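Hypothetical protein PH1789 (Pyrococcus horikoshii, PDB 1WR2) is of unknown function but carries the ATP-grasp fold, in which two alpha/beta lobes, each built on an antiparallel sheet, lie side by side. Local coordinates at residues Tyr32-Pro37 with Val191-Lys196; Lys43-Ala48 with Glu86-Trp91; Arg120-Gly125 with Val216-Lys221. All coordinates share one frame; numbering follows the deposited sequence.

Contact 1 of 3, residues Tyr32-Pro37 with Val191-Lys196; sequences YGLPVP and VDMLLK
On the larger lobe of this ATP-grasp protein, Leu34 and Pro35 of the loop after helix 22-30 settle against one side of helix 187-203, where they meet Met193 and Lys196. Leu34, Pro35, Met193 and the methylenes of Lys196 make the apolar half of the contact. Leu34 reaches the helix with one branch: its CD2 lies 3.8 Å from Lys196 CB and 3.9 Å from Met193 CG, while the leucine and lysine chains run past each other in opposite directions. The proline ring sits next along the loop, with Pro35 CD 3.9 Å from Met193 CG and Pro35 CG close to Met193 SD. Pro35 is also the centre of an inverse gamma turn and bonds through its backbone to Ile227 of strand 225-234, so the loop is held to the sheet as well as to the helix.

The polar half belongs to Lys196. From CG onward its chain is extended (chi2 176°, chi3 171°), and it runs alongside the loop backbone, CD coming within 3.5 Å of Tyr32 O. At its end NZ makes a salt bridge of 2.8 Å to Asp192 OD2, one helical turn back, meeting the syn lone pair of that oxygen. The same NZ gives only a weak hydrogen bond to Gly33 O, at 3.3 Å. Tyr32 turns its hydroxyl elsewhere, to Asp203 near the end of the same helix.

The ammonium group is therefore shared unequally: the carboxylate probably fixes its position and offsets its charge, the glycine carbonyl adds a lighter hold, and the methylene chain supplies apolar contact to Leu34.

Contact 2 of 3, residues Lys43-Ala48 with Glu86-Trp91; sequences KTLDEA and ELKKKW
Trp91 and Leu45 both swing CG opposite their own backbone nitrogen, with chi1 at 171° and 172°, and these torsions send the indole across to the start of helix 45-55 while the leucine branches lie back along it toward helix 84-101. With chi2 at -75° the indole presents a face to the first turn of that helix. Leu45 CA stands 3.7 Å from the centroid of the six-membered ring, almost exactly on the ring normal, a CH-pi contact. Leu45 N lies over the same ring, and Leu45 CD1 reaches the five-membered part, 3.8 Å from Trp91 CG. The far end of the indole meets the peptide before the helix, Trp91 CH2 lying 3.3 Å from Thr44 C. Ala48, one turn on, brings its methyl up obliquely, CB 3.6 Å from Trp91 CZ3.

Leu87 closes the apolar patch from one turn earlier on its own helix: its CD2 meets Leu45 CD1 at 3.7 Å and Ala48 CB at 4.1 Å. On the outer side, Lys88 crosses Leu45 at about a right angle.

The turn against which the ring lies is itself braced by side chains. Thr44 is the N-cap, its OG1 accepting from Glu47 N at 3.1 Å, and Glu47 OE1 accepts from Lys43 N, one residue before the cap, which approaches from above the carboxylate plane. Ala48 also touches Val112, and Trp91 Val110, both on strand 109-114. The arrangement is that of an alpha/beta lobe, two helices packed together over an antiparallel sheet, here the smaller lobe of the ATP-grasp fold.

Contact 3 of 3, residues Arg120-Gly125 with Val216-Lys221; sequences REVIIG and VFVYNK
Arg120-Val122 and Val216-Val218 are antiparallel neighbours in the six-stranded sheet of the larger ATP-grasp lobe, strand 208-218 lying between 120-129 and 225-234. Backbone hydrogen bonds set the register. Arg120 and Val218 form a hydrogen-bonded pair joined in both directions: Arg120 N gives to Val218 O at 2.9 Å, and Val218 N gives to Arg120 O at 2.8 Å. Val122 and Val216 form the next such pair, but unevenly. Val122 N gives to Val216 O with an N-H...O angle of 164°, whereas the return bond from Val216 N to Val122 O is long and weak at 3.3 Å. The two strand segments are well short of strictly antiparallel, 132° between their directions, which is consistent with a marked local twist between these two strands. Glu121 and Phe217, the non-hydrogen-bonded pair, lie in between and add CA-H...O contacts. Glu121 CA points its hydrogen at Val216 O, 3.4 Å away. Phe217 CA makes the matching contact to Arg120 O.

On the face shared by Arg120 and the three valines, the apolar packing is among the valines. Val122 does most of this through CG2, which lies 3.7 Å from Val216 CB and 3.7 Å from Val218 CG2. Helix 187-203 packs on this face, Met193 against Val216 and Ile190 against Val218.

The other face carries the mixed pair of Glu121 and Phe217. Their side chains lie side by side and point the same way, with the carboxylate and ring planes 81° apart. It is the aliphatic part of the glutamate that touches the phenyl edge, Glu121 CG lying 3.6 Å from Phe217 CE1.

Overall arrangement
Contacts 1 and 3 are joined through helix 187-203, which supplies one side of contact 1 and packs on the strands of contact 3, Met193 CB lying 3.9 Å from Ile124 CD1. The loop lies against both helix and sheet. Contact 2 stands apart in the other lobe, its centre about 30 Å from each of the other centres. Chemistry follows position. Contact 3, with no exposed residue among those touching, combines main-chain bonds with buried valines. Contact 1 sets buried Leu34 and Met193 beside a lysine whose salt bridge stays within its own helix. Contact 2, with three exposed residues, has no hydrogen bond between its segments and relies on an indole face and aliphatic groups.

Contact 1 of 3, residues Tyr32-Pro37 with Val191-Lys196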
loop_
_atom_site.group_PDB
_atom_site.type_symbol
_atom_site.label_atom_id
_atom_site.label_comp_id
_atom_site.label_asym_id
_atom_site.label_seq_id
_atom_site.Cartn_x
_atom_site.Cartn_y
_atom_site.Cartn_z
ATOM N N TYR A 32 -8.342 -9.984 -1.382
ATOM C CA TYR A 32 -7.512 -11.122 -1.750
ATOM C C TYR A 32 -6.716 -11.654 -0.560
ATOM O O TYR A 32 -5.746 -12.395 -0.716
ATOM C CB TYR A 32 -6.591 -10.741 -2.915
ATOM C CG TYR A 32 -7.269 -10.871 -4.263
ATOM C CD1 TYR A 32 -7.144 -12.037 -5.016
ATOM C CD2 TYR A 32 -8.084 -9.854 -4.761
ATOM C CE1 TYR A 32 -7.817 -12.187 -6.230
ATOM C CE2 TYR A 32 -8.761 -9.997 -5.971
ATOM C CZ TYR A 32 -8.620 -11.169 -6.698
ATOM O OH TYR A 32 -9.276 -11.318 -7.896
ATOM N N GLY A 33 -7.131 -11.255 0.635
ATOM C CA GLY A 33 -6.488 -11.737 1.843
ATOM C C GLY A 33 -5.109 -11.224 2.198
ATOM O O GLY A 33 -4.471 -11.779 3.088
ATOM N N LEU A 34 -4.643 -10.184 1.514
ATOM C CA LEU A 34 -3.333 -9.600 1.798
ATOM C C LEU A 34 -3.358 -8.949 3.179
ATOM O O LEU A 34 -4.399 -8.484 3.626
ATOM C CB LEU A 34 -2.980 -8.567 0.721
ATOM C CG LEU A 34 -2.489 -9.200 -0.583
ATOM C CD1 LEU A 34 -2.610 -8.229 -1.743
ATOM C CD2 LEU A 34 -1.035 -9.637 -0.374
ATOM N N PRO A 35 -2.203 -8.899 3.866
ATOM C CA PRO A 35 -2.116 -8.309 5.205
ATOM C C PRO A 35 -2.227 -6.793 5.312
ATOM O O PRO A 35 -1.222 -6.092 5.332
ATOM C CB PRO A 35 -0.774 -8.811 5.708
ATOM C CG PRO A 35 0.053 -8.767 4.458
ATOM C CD PRO A 35 -0.885 -9.397 3.434
ATOM N N VAL A 36 -3.455 -6.300 5.384
ATOM C CA VAL A 36 -3.710 -4.873 5.531
ATOM C C VAL A 36 -4.391 -4.691 6.883
ATOM O O VAL A 36 -5.468 -5.236 7.113
ATOM C CB VAL A 36 -4.667 -4.354 4.445
ATOM C CG1 VAL A 36 -4.978 -2.882 4.693
ATOM C CG2 VAL A 36 -4.058 -4.567 3.063
ATOM N N PRO A 37 -3.780 -3.914 7.792
ATOM C CA PRO A 37 -4.356 -3.686 9.120
ATOM C C PRO A 37 -5.621 -2.831 9.095
ATOM O O PRO A 37 -5.896 -2.131 8.116
ATOM C CB PRO A 37 -3.210 -3.019 9.873
ATOM C CG PRO A 37 -2.562 -2.197 8.796
ATOM C CD PRO A 37 -2.525 -3.159 7.627
ATOM N N VAL A 191 6.603 -14.744 0.551
ATOM C CA VAL A 191 6.179 -15.645 -0.511
ATOM C C VAL A 191 4.661 -15.631 -0.652
ATOM O O VAL A 191 4.129 -15.643 -1.762
ATOM C CB VAL A 191 6.645 -17.089 -0.223
ATOM C CG1 VAL A 191 5.990 -18.051 -1.192
ATOM C CG2 VAL A 191 8.158 -17.171 -0.330
ATOM N N ASP A 192 3.963 -15.608 0.479
ATOM C CA ASP A 192 2.508 -15.591 0.460
ATOM C C ASP A 192 1.984 -14.294 -0.175
ATOM O O ASP A 192 1.021 -14.324 -0.948
ATOM C CB ASP A 192 1.957 -15.751 1.880
ATOM C CG ASP A 192 0.445 -15.933 1.903
ATOM O OD1 ASP A 192 -0.054 -16.891 1.267
ATOM O OD2 ASP A 192 -0.242 -15.121 2.556
ATOM N N MET A 193 2.617 -13.164 0.132
ATOM C CA MET A 193 2.181 -11.895 -0.450
ATOM C C MET A 193 2.371 -11.877 -1.956
ATOM O O MET A 193 1.494 -11.444 -2.694
ATOM C CB MET A 193 2.935 -10.722 0.153
ATOM C CG MET A 193 2.348 -10.225 1.453
ATOM S SD MET A 193 3.108 -8.667 1.938
ATOM C CE MET A 193 4.635 -9.281 2.663
ATOM N N LEU A 194 3.522 -12.352 -2.413
ATOM C CA LEU A 194 3.797 -12.388 -3.843
ATOM C C LEU A 194 2.764 -13.239 -4.589
ATOM O O LEU A 194 2.304 -12.865 -5.672
ATOM C CB LEU A 194 5.214 -12.929 -4.090
ATOM C CG LEU A 194 6.396 -11.984 -3.823
ATOM C CD1 LEU A 194 7.704 -12.789 -3.835
ATOM C CD2 LEU A 194 6.419 -10.865 -4.888
ATOM N N LEU A 195 2.401 -14.384 -4.017
ATOM C CA LEU A 195 1.427 -15.265 -4.666
ATOM C C LEU A 195 0.035 -14.638 -4.674
ATOM O O LEU A 195 -0.700 -14.761 -5.649
ATOM C CB LEU A 195 1.386 -16.636 -3.976
ATOM C CG LEU A 195 2.645 -17.511 -4.087
ATOM C CD1 LEU A 195 2.413 -18.805 -3.325
ATOM C CD2 LEU A 195 2.968 -17.811 -5.554
ATOM N N LYS A 196 -0.327 -13.968 -3.586
ATOM C CA LYS A 196 -1.627 -13.320 -3.519
ATOM C C LYS A 196 -1.686 -12.153 -4.502
ATOM O O LYS A 196 -2.697 -11.947 -5.169
ATOM C CB LYS A 196 -1.919 -12.863 -2.082
ATOM C CG LYS A 196 -2.367 -14.022 -1.177
ATOM C CD LYS A 196 -2.575 -13.606 0.273
ATOM C CE LYS A 196 -3.223 -14.749 1.062
ATOM N NZ LYS A 196 -2.965 -14.648 2.522
#

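Contact 2 of 3, residues Lys43-Ala48 with Glu86-Trp91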
loop_
_atom_site.group_PDB
_atom_site.type_symbol
_atom_site.label_atom_id
_atom_site.label_comp_id
_atom_site.label_asym_id
_atom_site.label_seq_id
_atom_site.Cartn_x
_atom_site.Cartn_y
_atom_site.Cartn_z
ATOM N N LYS A 43 -14.867 11.057 7.616
ATOM C CA LYS A 43 -15.369 12.081 6.709
ATOM C C LYS A 43 -15.382 13.430 7.425
ATOM O O LYS A 43 -15.485 14.473 6.788
ATOM C CB LYS A 43 -16.785 11.738 6.231
ATOM C CG LYS A 43 -16.879 10.448 5.416
ATOM C CD LYS A 43 -16.015 10.523 4.166
ATOM C CE LYS A 43 -16.059 9.222 3.356
ATOM N NZ LYS A 43 -17.406 8.947 2.775
ATOM N N THR A 44 -15.290 13.400 8.753
ATOM C CA THR A 44 -15.280 14.627 9.562
ATOM C C THR A 44 -14.276 14.473 10.692
ATOM O O THR A 44 -13.816 13.360 10.978
ATOM C CB THR A 44 -16.654 14.920 10.214
ATOM O OG1 THR A 44 -16.957 13.897 11.169
ATOM C CG2 THR A 44 -17.761 14.975 9.161
ATOM N N LEU A 45 -13.937 15.586 11.339
ATOM C CA LEU A 45 -12.996 15.549 12.449
ATOM C C LEU A 45 -13.607 14.767 13.611
ATOM O O LEU A 45 -12.908 14.026 14.304
ATOM C CB LEU A 45 -12.632 16.973 12.885
ATOM C CG LEU A 45 -11.800 17.143 14.160
ATOM C CD1 LEU A 45 -10.518 16.342 14.087
ATOM C CD2 LEU A 45 -11.497 18.626 14.340
ATOM N N ASP A 46 -14.913 14.926 13.827
ATOM C CA ASP A 46 -15.573 14.190 14.900
ATOM C C ASP A 46 -15.417 12.696 14.647
ATOM O O ASP A 46 -15.090 11.933 15.555
ATOM C CB ASP A 46 -17.062 14.539 14.984
ATOM C CG ASP A 46 -17.311 15.881 15.645
ATOM O OD1 ASP A 46 -16.703 16.143 16.705
ATOM O OD2 ASP A 46 -18.119 16.666 15.111
ATOM N N GLU A 47 -15.645 12.282 13.406
ATOM C CA GLU A 47 -15.513 10.874 13.049
ATOM C C GLU A 47 -14.098 10.371 13.318
ATOM O O GLU A 47 -13.910 9.281 13.858
ATOM C CB GLU A 47 -15.854 10.665 11.575
ATOM C CG GLU A 47 -17.342 10.505 11.292
ATOM C CD GLU A 47 -17.621 10.282 9.820
ATOM O OE1 GLU A 47 -16.797 9.620 9.151
ATOM O OE2 GLU A 47 -18.669 10.752 9.332
ATOM N N ALA A 48 -13.106 11.170 12.941
ATOM C CA ALA A 48 -11.713 10.795 13.139
ATOM C C ALA A 48 -11.419 10.609 14.621
ATOM O O ALA A 48 -10.719 9.679 15.012
ATOM C CB ALA A 48 -10.794 11.858 12.549
ATOM N N GLU A 86 -3.878 16.943 19.613
ATOM C CA GLU A 86 -2.931 16.886 18.512
ATOM C C GLU A 86 -3.602 16.422 17.214
ATOM O O GLU A 86 -3.231 16.860 16.127
ATOM C CB GLU A 86 -1.767 15.959 18.880
ATOM C CG GLU A 86 -0.928 15.497 17.699
ATOM C CD GLU A 86 0.456 15.017 18.105
ATOM O OE1 GLU A 86 0.567 14.248 19.089
ATOM O OE2 GLU A 86 1.432 15.408 17.423
ATOM N N LEU A 87 -4.591 15.540 17.331
ATOM C CA LEU A 87 -5.305 15.044 16.156
ATOM C C LEU A 87 -6.109 16.185 15.539
ATOM O O LEU A 87 -6.192 16.300 14.320
ATOM C CB LEU A 87 -6.236 13.878 16.544
ATOM C CG LEU A 87 -6.851 13.036 15.414
ATOM C CD1 LEU A 87 -7.287 11.674 15.950
ATOM C CD2 LEU A 87 -8.026 13.770 14.809
ATOM N N LYS A 88 -6.687 17.037 16.385
ATOM C CA LYS A 88 -7.482 18.169 15.911
ATOM C C LYS A 88 -6.627 19.170 15.149
ATOM O O LYS A 88 -7.085 19.773 14.178
ATOM C CB LYS A 88 -8.160 18.887 17.083
ATOM C CG LYS A 88 -9.215 18.067 17.805
ATOM C CD LYS A 88 -9.807 18.844 18.980
ATOM C CE LYS A 88 -10.946 18.077 19.651
ATOM N NZ LYS A 88 -11.466 18.788 20.859
ATOM N N LYS A 89 -5.384 19.349 15.588
ATOM C CA LYS A 89 -4.488 20.295 14.937
ATOM C C LYS A 89 -3.871 19.706 13.664
ATOM O O LYS A 89 -3.686 20.414 12.675
ATOM C CB LYS A 89 -3.396 20.751 15.916
ATOM C CG LYS A 89 -2.261 19.759 16.165
ATOM C CD LYS A 89 -1.467 20.151 17.417
ATOM C CE LYS A 89 -0.028 19.646 17.383
ATOM N NZ LYS A 89 0.076 18.187 17.126
ATOM N N LYS A 90 -3.557 18.413 13.684
ATOM C CA LYS A 90 -2.984 17.767 12.505
ATOM C C LYS A 90 -4.044 17.612 11.424
ATOM O O LYS A 90 -3.734 17.564 10.234
ATOM C CB LYS A 90 -2.392 16.410 12.877
ATOM C CG LYS A 90 -1.132 16.533 13.711
ATOM C CD LYS A 90 -0.104 17.383 12.984
ATOM C CE LYS A 90 1.081 17.720 13.880
ATOM N NZ LYS A 90 2.104 18.503 13.134
ATOM N N TRP A 91 -5.301 17.544 11.846
ATOM C CA TRP A 91 -6.405 17.439 10.912
ATOM C C TRP A 91 -6.462 18.757 10.134
ATOM O O TRP A 91 -6.669 18.769 8.920
ATOM C CB TRP A 91 -7.716 17.201 11.664
ATOM C CG TRP A 91 -8.933 17.302 10.791
ATOM C CD1 TRP A 91 -9.507 18.446 10.303
ATOM C CD2 TRP A 91 -9.693 16.215 10.255
ATOM N NE1 TRP A 91 -10.574 18.132 9.497
ATOM C CE2 TRP A 91 -10.709 16.770 9.451
ATOM C CE3 TRP A 91 -9.610 14.820 10.375
ATOM C CZ2 TRP A 91 -11.638 15.982 8.768
ATOM C CZ3 TRP A 91 -10.536 14.037 9.694
ATOM C CH2 TRP A 91 -11.534 14.622 8.902
#

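Contact 3 of 3, residues Arg120-Gly125 with Val216-Lys221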
loop_
_atom_site.group_PDB
_atom_site.type_symbol
_atom_site.label_atom_id
_atom_site.label_comp_id
_atom_site.label_asym_id
_atom_site.label_seq_id
_atom_site.Cartn_x
_atom_site.Cartn_y
_atom_site.Cartn_z
ATOM N N ARG A 120 11.324 -5.005 8.557
ATOM C CA ARG A 120 12.141 -4.906 7.351
ATOM C C ARG A 120 11.311 -4.365 6.188
ATOM O O ARG A 120 10.303 -4.961 5.810
ATOM C CB ARG A 120 12.705 -6.277 6.976
ATOM C CG ARG A 120 13.504 -6.272 5.679
ATOM C CD ARG A 120 14.791 -5.474 5.816
ATOM N NE ARG A 120 15.671 -6.054 6.826
ATOM C CZ ARG A 120 16.892 -5.608 7.098
ATOM N NH1 ARG A 120 17.385 -4.569 6.432
ATOM N NH2 ARG A 120 17.619 -6.199 8.038
ATOM N N GLU A 121 11.736 -3.241 5.618
ATOM C CA GLU A 121 11.004 -2.651 4.505
ATOM C C GLU A 121 11.266 -3.348 3.178
ATOM O O GLU A 121 12.420 -3.527 2.781
ATOM C CB GLU A 121 11.353 -1.168 4.348
ATOM C CG GLU A 121 10.785 -0.269 5.418
ATOM C CD GLU A 121 10.792 1.193 5.007
ATOM O OE1 GLU A 121 10.114 1.544 4.010
ATOM O OE2 GLU A 121 11.476 1.993 5.680
ATOM N N VAL A 122 10.190 -3.751 2.504
ATOM C CA VAL A 122 10.298 -4.380 1.195
ATOM C C VAL A 122 9.267 -3.718 0.287
ATOM O O VAL A 122 8.383 -2.986 0.755
ATOM C CB VAL A 122 10.026 -5.907 1.223
ATOM C CG1 VAL A 122 10.966 -6.593 2.208
ATOM C CG2 VAL A 122 8.582 -6.177 1.556
ATOM N N ILE A 123 9.390 -3.952 -1.012
ATOM C CA ILE A 123 8.465 -3.363 -1.971
ATOM C C ILE A 123 8.040 -4.395 -3.005
ATOM O O ILE A 123 8.870 -5.140 -3.526
ATOM C CB ILE A 123 9.118 -2.179 -2.743
ATOM C CG1 ILE A 123 9.472 -1.035 -1.785
ATOM C CG2 ILE A 123 8.164 -1.676 -3.826
ATOM C CD1 ILE A 123 10.167 0.151 -2.480
ATOM N N ILE A 124 6.745 -4.447 -3.287
ATOM C CA ILE A 124 6.234 -5.350 -4.305
ATOM C C ILE A 124 5.562 -4.473 -5.348
ATOM O O ILE A 124 4.611 -3.741 -5.045
ATOM C CB ILE A 124 5.215 -6.350 -3.739
ATOM C CG1 ILE A 124 5.928 -7.366 -2.840
ATOM C CG2 ILE A 124 4.500 -7.055 -4.881
ATOM C CD1 ILE A 124 4.993 -8.351 -2.147
ATOM N N GLY A 125 6.078 -4.528 -6.571
ATOM C CA GLY A 125 5.519 -3.733 -7.648
ATOM C C GLY A 125 4.962 -4.571 -8.785
ATOM O O GLY A 125 5.337 -5.726 -8.968
ATOM N N VAL A 216 5.927 -2.033 2.785
ATOM C CA VAL A 216 5.454 -3.270 3.394
ATOM C C VAL A 216 6.490 -3.560 4.475
ATOM O O VAL A 216 7.689 -3.470 4.214
ATOM C CB VAL A 216 5.469 -4.461 2.412
ATOM C CG1 VAL A 216 5.201 -5.758 3.180
ATOM C CG2 VAL A 216 4.427 -4.269 1.323
ATOM N N PHE A 217 6.046 -3.878 5.685
ATOM C CA PHE A 217 6.994 -4.191 6.747
ATOM C C PHE A 217 6.988 -5.701 6.933
ATOM O O PHE A 217 5.921 -6.313 7.035
ATOM C CB PHE A 217 6.605 -3.528 8.082
ATOM C CG PHE A 217 6.738 -2.024 8.099
ATOM C CD1 PHE A 217 7.652 -1.372 7.280
ATOM C CD2 PHE A 217 5.974 -1.264 8.978
ATOM C CE1 PHE A 217 7.806 0.009 7.338
ATOM C CE2 PHE A 217 6.122 0.116 9.042
ATOM C CZ PHE A 217 7.039 0.753 8.220
ATOM N N VAL A 218 8.172 -6.301 6.970
ATOM C CA VAL A 218 8.278 -7.741 7.167
ATOM C C VAL A 218 8.941 -8.019 8.508
ATOM O O VAL A 218 10.060 -7.579 8.770
ATOM C CB VAL A 218 9.093 -8.418 6.044
ATOM C CG1 VAL A 218 9.154 -9.923 6.283
ATOM C CG2 VAL A 218 8.446 -8.140 4.693
ATOM N N TYR A 219 8.234 -8.750 9.360
ATOM C CA TYR A 219 8.737 -9.075 10.682
ATOM C C TYR A 219 9.523 -10.378 10.681
ATOM O O TYR A 219 9.629 -11.049 9.656
ATOM C CB TYR A 219 7.569 -9.142 11.666
ATOM C CG TYR A 219 6.751 -7.867 11.685
ATOM C CD1 TYR A 219 7.345 -6.643 11.997
ATOM C CD2 TYR A 219 5.390 -7.881 11.379
ATOM C CE1 TYR A 219 6.601 -5.467 12.008
ATOM C CE2 TYR A 219 4.636 -6.708 11.384
ATOM C CZ TYR A 219 5.247 -5.510 11.701
ATOM O OH TYR A 219 4.504 -4.357 11.734
ATOM N N ASN A 220 10.076 -10.735 11.834
ATOM C CA ASN A 220 10.877 -11.945 11.933
ATOM C C ASN A 220 10.095 -13.215 11.649
ATOM O O ASN A 220 8.870 -13.201 11.555
ATOM C CB ASN A 220 11.544 -12.017 13.305
ATOM C CG ASN A 220 12.317 -10.753 13.632
ATOM O OD1 ASN A 220 13.041 -10.220 12.789
ATOM N ND2 ASN A 220 12.168 -10.269 14.858
ATOM N N LYS A 221 10.824 -14.315 11.504
ATOM C CA LYS A 221 10.234 -15.610 11.193
ATOM C C LYS A 221 8.995 -15.939 12.014
ATOM O O LYS A 221 8.968 -15.745 13.230
ATOM C CB LYS A 221 11.287 -16.709 11.375
ATOM C CG LYS A 221 10.944 -18.034 10.701
ATOM C CD LYS A 221 12.134 -18.987 10.761
ATOM C CE LYS A 221 11.875 -20.277 9.993
ATOM N NZ LYS A 221 10.755 -21.072 10.568
#